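Local coordinates for endoribonuclease YbeY (Aquifex aeolicus, PDB 1OZ9), which probably acts as a zinc-dependent endoribonuclease that cuts single-stranded RNA, matures the 3' end of 16S rRNA and takes part in late-stage 70S ribosome quality control, at residues W28-L36 with L138-L146; P66-M74 with L112-L120. One frame throughout, in Å; residues are numbered along the deposited sequence.

Contact 1 (W28-L36 with L138-L146); sequences WAELALSAL and LENYVLSKL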
loop_
_atom_site.group_PDB
_atom_site.type_symbol
_atom_site.label_atom_id
_atom_site.label_comp_id
_atom_site.label_asym_id
_atom_site.label_seq_id
_atom_site.Cartn_x
_atom_site.Cartn_y
_atom_site.Cartn_z
ATOM N N TRP A 28 1.845 10.028 4.168
ATOM C CA TRP A 28 2.354 9.378 2.951
ATOM C C TRP A 28 1.192 8.957 2.056
ATOM O O TRP A 28 1.209 9.187 0.847
ATOM C CB TRP A 28 3.175 8.123 3.274
ATOM C CG TRP A 28 4.478 8.454 3.920
ATOM C CD1 TRP A 28 5.232 9.558 3.718
ATOM C CD2 TRP A 28 5.161 7.671 4.879
ATOM N NE1 TRP A 28 6.383 9.502 4.472
ATOM C CE2 TRP A 28 6.346 8.361 5.222
ATOM C CE3 TRP A 28 4.898 6.448 5.492
ATOM C CZ2 TRP A 28 7.257 7.871 6.153
ATOM C CZ3 TRP A 28 5.819 5.961 6.407
ATOM C CH2 TRP A 28 6.971 6.673 6.728
ATOM N N ALA A 29 0.187 8.337 2.668
ATOM C CA ALA A 29 -0.976 7.888 1.913
ATOM C C ALA A 29 -1.721 9.076 1.277
ATOM O O ALA A 29 -2.090 9.003 0.086
ATOM C CB ALA A 29 -1.899 7.057 2.780
ATOM N N GLU A 30 -1.932 10.150 2.043
ATOM C CA GLU A 30 -2.600 11.339 1.501
ATOM C C GLU A 30 -1.772 11.990 0.386
ATOM O O GLU A 30 -2.333 12.403 -0.659
ATOM C CB GLU A 30 -2.919 12.365 2.605
ATOM C CG GLU A 30 -3.960 11.849 3.605
ATOM C CD GLU A 30 -4.247 12.845 4.712
ATOM O OE1 GLU A 30 -3.353 13.671 5.008
ATOM O OE2 GLU A 30 -5.368 12.816 5.273
ATOM N N LEU A 31 -0.453 12.047 0.569
ATOM C CA LEU A 31 0.390 12.624 -0.455
ATOM C C LEU A 31 0.367 11.770 -1.729
ATOM O O LEU A 31 0.409 12.306 -2.823
ATOM C CB LEU A 31 1.827 12.784 0.011
ATOM C CG LEU A 31 2.050 13.886 1.044
ATOM C CD1 LEU A 31 3.480 13.780 1.590
ATOM C CD2 LEU A 31 1.728 15.302 0.492
ATOM N N ALA A 32 0.367 10.456 -1.572
ATOM C CA ALA A 32 0.310 9.554 -2.743
ATOM C C ALA A 32 -1.014 9.744 -3.510
ATOM O O ALA A 32 -1.014 9.854 -4.741
ATOM C CB ALA A 32 0.436 8.095 -2.297
ATOM N N LEU A 33 -2.128 9.787 -2.779
ATOM C CA LEU A 33 -3.426 9.990 -3.417
ATOM C C LEU A 33 -3.465 11.315 -4.147
ATOM O O LEU A 33 -3.968 11.389 -5.283
ATOM C CB LEU A 33 -4.598 9.846 -2.419
ATOM C CG LEU A 33 -4.828 8.438 -1.855
ATOM C CD1 LEU A 33 -5.959 8.434 -0.791
ATOM C CD2 LEU A 33 -5.108 7.322 -2.922
ATOM N N SER A 34 -2.899 12.356 -3.531
ATOM C CA SER A 34 -2.822 13.660 -4.169
ATOM C C SER A 34 -1.904 13.667 -5.396
ATOM O O SER A 34 -2.206 14.319 -6.396
ATOM C CB SER A 34 -2.421 14.757 -3.151
ATOM O OG SER A 34 -2.195 16.000 -3.804
ATOM N N ALA A 35 -0.792 12.946 -5.349
ATOM C CA ALA A 35 0.118 12.924 -6.499
ATOM C C ALA A 35 -0.585 12.193 -7.631
ATOM O O ALA A 35 -0.349 12.458 -8.811
ATOM C CB ALA A 35 1.402 12.211 -6.144
ATOM N N LEU A 36 -1.496 11.302 -7.260
ATOM C CA LEU A 36 -2.241 10.559 -8.257
ATOM C C LEU A 36 -3.481 11.327 -8.794
ATOM O O LEU A 36 -4.201 10.826 -9.651
ATOM C CB LEU A 36 -2.616 9.194 -7.707
ATOM C CG LEU A 36 -1.451 8.223 -7.569
ATOM C CD1 LEU A 36 -1.756 7.109 -6.546
ATOM C CD2 LEU A 36 -1.101 7.593 -8.901
ATOM N N LEU A 138 4.447 4.463 -12.839
ATOM C CA LEU A 138 3.538 5.139 -11.900
ATOM C C LEU A 138 4.067 5.137 -10.466
ATOM O O LEU A 138 4.008 6.130 -9.738
ATOM C CB LEU A 138 2.144 4.504 -11.934
ATOM C CG LEU A 138 1.078 5.374 -11.281
ATOM C CD1 LEU A 138 1.073 6.718 -12.018
ATOM C CD2 LEU A 138 -0.283 4.707 -11.388
ATOM N N GLU A 139 4.612 4.007 -10.053
ATOM C CA GLU A 139 5.165 3.891 -8.730
ATOM C C GLU A 139 6.358 4.855 -8.546
ATOM O O GLU A 139 6.473 5.551 -7.524
ATOM C CB GLU A 139 5.594 2.443 -8.560
ATOM C CG GLU A 139 6.221 2.109 -7.232
ATOM C CD GLU A 139 6.546 0.634 -7.131
ATOM O OE1 GLU A 139 7.110 0.090 -8.106
ATOM O OE2 GLU A 139 6.244 0.023 -6.087
ATOM N N ASN A 140 7.250 4.867 -9.540
ATOM C CA ASN A 140 8.385 5.782 -9.531
ATOM C C ASN A 140 7.934 7.250 -9.481
ATOM O O ASN A 140 8.426 8.025 -8.668
ATOM C CB ASN A 140 9.295 5.497 -10.717
ATOM C CG ASN A 140 10.176 4.297 -10.463
ATOM O OD1 ASN A 140 10.206 3.791 -9.358
ATOM N ND2 ASN A 140 10.896 3.847 -11.467
ATOM N N TYR A 141 6.959 7.609 -10.310
ATOM C CA TYR A 141 6.408 8.969 -10.257
ATOM C C TYR A 141 5.912 9.337 -8.853
ATOM O O TYR A 141 6.222 10.410 -8.346
ATOM C CB TYR A 141 5.278 9.131 -11.272
ATOM C CG TYR A 141 4.567 10.483 -11.241
ATOM C CD1 TYR A 141 5.100 11.579 -11.911
ATOM C CD2 TYR A 141 3.371 10.656 -10.545
ATOM C CE1 TYR A 141 4.465 12.807 -11.899
ATOM C CE2 TYR A 141 2.715 11.897 -10.537
ATOM C CZ TYR A 141 3.273 12.962 -11.213
ATOM O OH TYR A 141 2.659 14.205 -11.221
ATOM N N VAL A 142 5.134 8.463 -8.225
ATOM C CA VAL A 142 4.573 8.778 -6.912
ATOM C C VAL A 142 5.701 8.904 -5.882
ATOM O O VAL A 142 5.735 9.854 -5.086
ATOM C CB VAL A 142 3.546 7.731 -6.484
ATOM C CG1 VAL A 142 3.128 7.959 -5.040
ATOM C CG2 VAL A 142 2.329 7.790 -7.433
ATOM N N LEU A 143 6.643 7.966 -5.932
ATOM C CA LEU A 143 7.792 8.022 -5.033
ATOM C C LEU A 143 8.533 9.351 -5.199
ATOM O O LEU A 143 8.922 9.971 -4.213
ATOM C CB LEU A 143 8.746 6.851 -5.282
ATOM C CG LEU A 143 8.221 5.482 -4.820
ATOM C CD1 LEU A 143 9.078 4.336 -5.423
ATOM C CD2 LEU A 143 8.191 5.407 -3.310
ATOM N N SER A 144 8.717 9.794 -6.442
ATOM C CA SER A 144 9.410 11.047 -6.672
ATOM C C SER A 144 8.651 12.222 -6.034
ATOM O O SER A 144 9.256 13.198 -5.576
ATOM C CB SER A 144 9.639 11.283 -8.168
ATOM O OG SER A 144 8.444 11.689 -8.806
ATOM N N LYS A 145 7.328 12.117 -5.993
ATOM C CA LYS A 145 6.511 13.177 -5.418
ATOM C C LYS A 145 6.555 13.175 -3.892
ATOM O O LYS A 145 6.307 14.212 -3.257
ATOM C CB LYS A 145 5.059 13.053 -5.893
ATOM C CG LYS A 145 4.861 13.368 -7.358
ATOM C CD LYS A 145 4.822 14.875 -7.610
ATOM C CE LYS A 145 5.320 15.190 -8.997
ATOM N NZ LYS A 145 5.281 16.660 -9.319
ATOM N N LEU A 146 6.839 12.014 -3.308
ATOM C CA LEU A 146 6.953 11.888 -1.859
ATOM C C LEU A 146 8.395 12.164 -1.397
ATOM O O LEU A 146 8.648 12.383 -0.214
ATOM C CB LEU A 146 6.481 10.505 -1.392
ATOM C CG LEU A 146 4.981 10.322 -1.074
ATOM C CD1 LEU A 146 4.109 10.655 -2.249
ATOM C CD2 LEU A 146 4.715 8.911 -0.594
#
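The Tyr141 ring meets the backbone of Ala35 at its edge, with Ala35 O in the ring plane, 3.6 Å from CE2. Lys145 CG lies over one face of the same ring, offset toward the rim. Leu146 CD2 approaches the Trp28 ring obliquely. The axes of helix segments 28-35 and 138-146 cross at 122° and come within 9.3 Å of each other. Ala32 and Ala35 are small enough for close approach. Ala32 CB meets Val142 CG1 at 3.8 Å, and Ala35 CB sits against CB and CG of Lys145. Val142 CG1, anti to the backbone N (chi1 172°), faces Ala32. Its other methyl, CG2, touches Leu36 CD2 at 3.7 Å, and these two side chains cross at about a right angle. The same Leu36 methyl also meets Leu138 CD2. At the far end, Leu146 CD1 packs 3.9 Å from Leu31 CB, while CD2 lies near Trp28 O. Helix 105-120 covers the inner side: Ile113 and Ile117 touch Trp28 and Leu36. No hydrogen bond joins the two segments. The contact therefore depends on the fit of apolar surfaces, with Tyr141 and Lys145 at its outer margin.

Contact 2 (P66-M74 with L112-L120); sequences PTDVLSFPM and LIVHGIVHL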
loop_
_atom_site.group_PDB
_atom_site.type_symbol
_atom_site.label_atom_id
_atom_site.label_comp_id
_atom_site.label_asym_id
_atom_site.label_seq_id
_atom_site.Cartn_x
_atom_site.Cartn_y
_atom_site.Cartn_z
ATOM N N PRO A 66 3.546 -15.713 4.586
ATOM C CA PRO A 66 3.507 -14.269 4.834
ATOM C C PRO A 66 4.000 -13.546 3.596
ATOM O O PRO A 66 4.566 -14.194 2.710
ATOM C CB PRO A 66 4.516 -14.069 5.967
ATOM C CG PRO A 66 4.875 -15.459 6.444
ATOM C CD PRO A 66 4.630 -16.396 5.317
ATOM N N THR A 67 3.755 -12.246 3.526
ATOM C CA THR A 67 4.256 -11.420 2.438
ATOM C C THR A 67 4.381 -9.985 2.941
ATOM O O THR A 67 4.051 -9.707 4.103
ATOM C CB THR A 67 3.347 -11.533 1.191
ATOM O OG1 THR A 67 3.970 -10.847 0.102
ATOM C CG2 THR A 67 2.019 -10.767 1.412
ATOM N N ASP A 68 4.883 -9.071 2.121
ATOM C CA ASP A 68 5.040 -7.684 2.584
ATOM C C ASP A 68 3.777 -6.814 2.488
ATOM O O ASP A 68 3.435 -6.048 3.427
ATOM C CB ASP A 68 6.196 -6.990 1.867
ATOM C CG ASP A 68 6.156 -7.151 0.344
ATOM O OD1 ASP A 68 5.200 -7.763 -0.231
ATOM O OD2 ASP A 68 7.112 -6.716 -0.360
ATOM N N VAL A 69 3.070 -6.916 1.371
ATOM C CA VAL A 69 1.891 -6.073 1.215
ATOM C C VAL A 69 0.833 -6.780 0.358
ATOM O O VAL A 69 1.164 -7.477 -0.603
ATOM C CB VAL A 69 2.300 -4.721 0.546
ATOM C CG1 VAL A 69 2.987 -4.950 -0.844
ATOM C CG2 VAL A 69 1.124 -3.684 0.464
ATOM N N LEU A 70 -0.435 -6.585 0.701
ATOM C CA LEU A 70 -1.525 -7.072 -0.115
ATOM C C LEU A 70 -2.504 -5.925 -0.330
ATOM O O LEU A 70 -2.700 -5.096 0.569
ATOM C CB LEU A 70 -2.214 -8.252 0.546
ATOM C CG LEU A 70 -1.396 -9.559 0.602
ATOM C CD1 LEU A 70 -2.157 -10.585 1.418
ATOM C CD2 LEU A 70 -1.127 -10.143 -0.771
ATOM N N SER A 71 -3.111 -5.855 -1.505
ATOM C CA SER A 71 -4.110 -4.812 -1.736
ATOM C C SER A 71 -5.469 -5.433 -2.078
ATOM O O SER A 71 -5.537 -6.408 -2.847
ATOM C CB SER A 71 -3.638 -3.936 -2.901
ATOM O OG SER A 71 -3.784 -4.740 -4.072
ATOM N N PHE A 72 -6.552 -4.877 -1.532
ATOM C CA PHE A 72 -7.889 -5.445 -1.719
ATOM C C PHE A 72 -8.864 -4.397 -2.249
ATOM O O PHE A 72 -9.308 -3.550 -1.486
ATOM C CB PHE A 72 -8.434 -5.960 -0.376
ATOM C CG PHE A 72 -7.534 -6.963 0.297
ATOM C CD1 PHE A 72 -6.601 -6.562 1.224
ATOM C CD2 PHE A 72 -7.586 -8.288 -0.045
ATOM C CE1 PHE A 72 -5.739 -7.482 1.814
ATOM C CE2 PHE A 72 -6.733 -9.217 0.560
ATOM C CZ PHE A 72 -5.830 -8.809 1.496
ATOM N N PRO A 73 -9.195 -4.434 -3.537
ATOM C CA PRO A 73 -10.146 -3.461 -4.099
ATOM C C PRO A 73 -11.555 -3.668 -3.606
ATOM O O PRO A 73 -12.005 -4.802 -3.431
ATOM C CB PRO A 73 -10.093 -3.751 -5.604
ATOM C CG PRO A 73 -9.741 -5.213 -5.672
ATOM C CD PRO A 73 -8.672 -5.349 -4.573
ATOM N N MET A 74 -12.254 -2.559 -3.378
ATOM C CA MET A 74 -13.641 -2.587 -2.979
ATOM C C MET A 74 -14.361 -1.951 -4.169
ATOM O O MET A 74 -14.800 -2.648 -5.114
ATOM C CB MET A 74 -13.847 -1.767 -1.705
ATOM C CG MET A 74 -13.254 -2.404 -0.459
ATOM S SD MET A 74 -14.038 -3.998 0.020
ATOM C CE MET A 74 -12.633 -4.922 0.547
ATOM N N LEU A 112 6.037 0.498 0.480
ATOM C CA LEU A 112 5.015 -0.517 0.406
ATOM C C LEU A 112 3.633 0.122 0.297
ATOM O O LEU A 112 2.746 -0.435 -0.346
ATOM C CB LEU A 112 5.074 -1.449 1.629
ATOM C CG LEU A 112 6.267 -2.422 1.594
ATOM C CD1 LEU A 112 6.431 -3.130 2.921
ATOM C CD2 LEU A 112 6.154 -3.482 0.452
ATOM N N ILE A 113 3.434 1.269 0.945
ATOM C CA ILE A 113 2.151 1.977 0.800
ATOM C C ILE A 113 1.934 2.376 -0.642
ATOM O O ILE A 113 0.858 2.177 -1.203
ATOM C CB ILE A 113 2.153 3.233 1.668
ATOM C CG1 ILE A 113 1.976 2.823 3.124
ATOM C CG2 ILE A 113 1.007 4.199 1.266
ATOM C CD1 ILE A 113 2.332 3.940 4.118
ATOM N N VAL A 114 2.965 2.938 -1.258
ATOM C CA VAL A 114 2.868 3.341 -2.675
ATOM C C VAL A 114 2.635 2.119 -3.533
ATOM O O VAL A 114 1.753 2.117 -4.410
ATOM C CB VAL A 114 4.142 4.103 -3.103
ATOM C CG1 VAL A 114 4.137 4.463 -4.611
ATOM C CG2 VAL A 114 4.247 5.384 -2.243
ATOM N N HIS A 115 3.396 1.062 -3.274
ATOM C CA HIS A 115 3.245 -0.151 -4.074
ATOM C C HIS A 115 1.791 -0.647 -3.965
ATOM O O HIS A 115 1.160 -0.994 -4.970
ATOM C CB HIS A 115 4.223 -1.210 -3.579
ATOM C CG HIS A 115 4.320 -2.412 -4.465
ATOM N ND1 HIS A 115 5.185 -2.476 -5.540
ATOM C CD2 HIS A 115 3.672 -3.601 -4.425
ATOM C CE1 HIS A 115 5.075 -3.662 -6.116
ATOM N NE2 HIS A 115 4.154 -4.357 -5.468
ATOM N N GLY A 116 1.256 -0.665 -2.746
ATOM C CA GLY A 116 -0.110 -1.139 -2.530
ATOM C C GLY A 116 -1.170 -0.285 -3.228
ATOM O O GLY A 116 -2.141 -0.801 -3.800
ATOM N N ILE A 117 -0.977 1.034 -3.191
ATOM C CA ILE A 117 -1.941 1.944 -3.796
ATOM C C ILE A 117 -1.962 1.735 -5.292
ATOM O O ILE A 117 -3.038 1.709 -5.898
ATOM C CB ILE A 117 -1.627 3.399 -3.454
ATOM C CG1 ILE A 117 -1.923 3.620 -1.973
ATOM C CG2 ILE A 117 -2.492 4.384 -4.308
ATOM C CD1 ILE A 117 -1.506 4.967 -1.461
ATOM N N VAL A 118 -0.792 1.622 -5.903
ATOM C CA VAL A 118 -0.745 1.427 -7.350
ATOM C C VAL A 118 -1.459 0.127 -7.762
ATOM O O VAL A 118 -2.181 0.087 -8.774
ATOM C CB VAL A 118 0.723 1.447 -7.882
ATOM C CG1 VAL A 118 0.764 1.150 -9.419
ATOM C CG2 VAL A 118 1.378 2.818 -7.537
ATOM N N HIS A 119 -1.287 -0.927 -6.970
ATOM C CA HIS A 119 -1.994 -2.180 -7.219
ATOM C C HIS A 119 -3.484 -1.937 -7.132
ATOM O O HIS A 119 -4.269 -2.507 -7.897
ATOM C CB HIS A 119 -1.661 -3.234 -6.165
ATOM C CG HIS A 119 -0.524 -4.116 -6.539
ATOM N ND1 HIS A 119 -0.646 -5.150 -7.437
ATOM C CD2 HIS A 119 0.771 -4.112 -6.133
ATOM C CE1 HIS A 119 0.526 -5.749 -7.575
ATOM N NE2 HIS A 119 1.401 -5.141 -6.786
ATOM N N LEU A 120 -3.878 -1.118 -6.164
ATOM C CA LEU A 120 -5.303 -0.860 -5.934
ATOM C C LEU A 120 -5.959 -0.123 -7.088
ATOM O O LEU A 120 -7.177 -0.220 -7.280
ATOM C CB LEU A 120 -5.504 0.003 -4.686
ATOM C CG LEU A 120 -5.955 -0.576 -3.366
ATOM C CD1 LEU A 120 -6.402 0.590 -2.453
ATOM C CD2 LEU A 120 -7.089 -1.546 -3.549
#
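Leu112 opens the contact by laying CD2 against Asp68 and Val69, where helix 105-120 packs against one face of edge strand 69-78. The fold resembles that of matrix metalloproteinases, and the helix carries the first two histidines of an HxxxHxxxxxH motif, His115 and His119, which with His125 are the predicted ligands of the catalytic zinc. Strand segment 69-73 and helix segment 112-120 run 31° apart, their axes 7.7 Å from each other at closest. Leu112 CD2 is 3.5 Å from Asp68 OD2 and 3.7 Å from Val69 CG1. Asp68 OD2 also has a weak hydrogen bond from Gln97. His115 comes next, and its CD2 lies 3.9 Å from Val69 CG1, met obliquely. Its ND1 is hydrogen-bonded to Glu139 of helix 129-147, which probably steadies the ring. Gly116 lets the strand come close: its CA is 4.1 Å from Val69 CG2, and a beta carbon here would crowd that methyl. With chi1 at 58°, Val69 turns CG1 to Leu112 and His115, while CG2, anti to the backbone N, reaches Leu112 O and Gly116. Replacing Val69 with an alanine would probably open a gap over Gly116 and leave Leu112 CD2 and the His115 ring without their methyl neighbour. Gly116 O in turn lies beside Ser71 CB. One turn beyond His115, His119 places CB 3.3 Å from Ser71 OG. Its ring receives His115 CD2 at the edge, in plane. Leu120 ends the walk. Its CG faces Ser71 CB, and its CD2 rests on the peptide link between Phe72 and Pro73, 3.6 Å from both Phe72 C and Pro73 N.

Overall arrangement
Contact 2 lies near the centre of the chain and is partly buried. Contact 1 is a surface contact farther out. Helix 105-120 belongs to contact 2 but also backs contact 1: Ile117 meets Ala32, and Val114 meets Val142. The two contacts are therefore continuous, although their centres are 14 Å apart. Neither has a hydrogen bond between its own segments. Contact 1 joins two helices, largely through aliphatic groups. Contact 2 joins the face of an outermost strand to a helix and mixes apolar groups with a carboxylate, a hydroxyl and two predicted zinc ligands. Helix 129-147 serves both places, giving its apolar side to 28-36 and also bordering the histidine site.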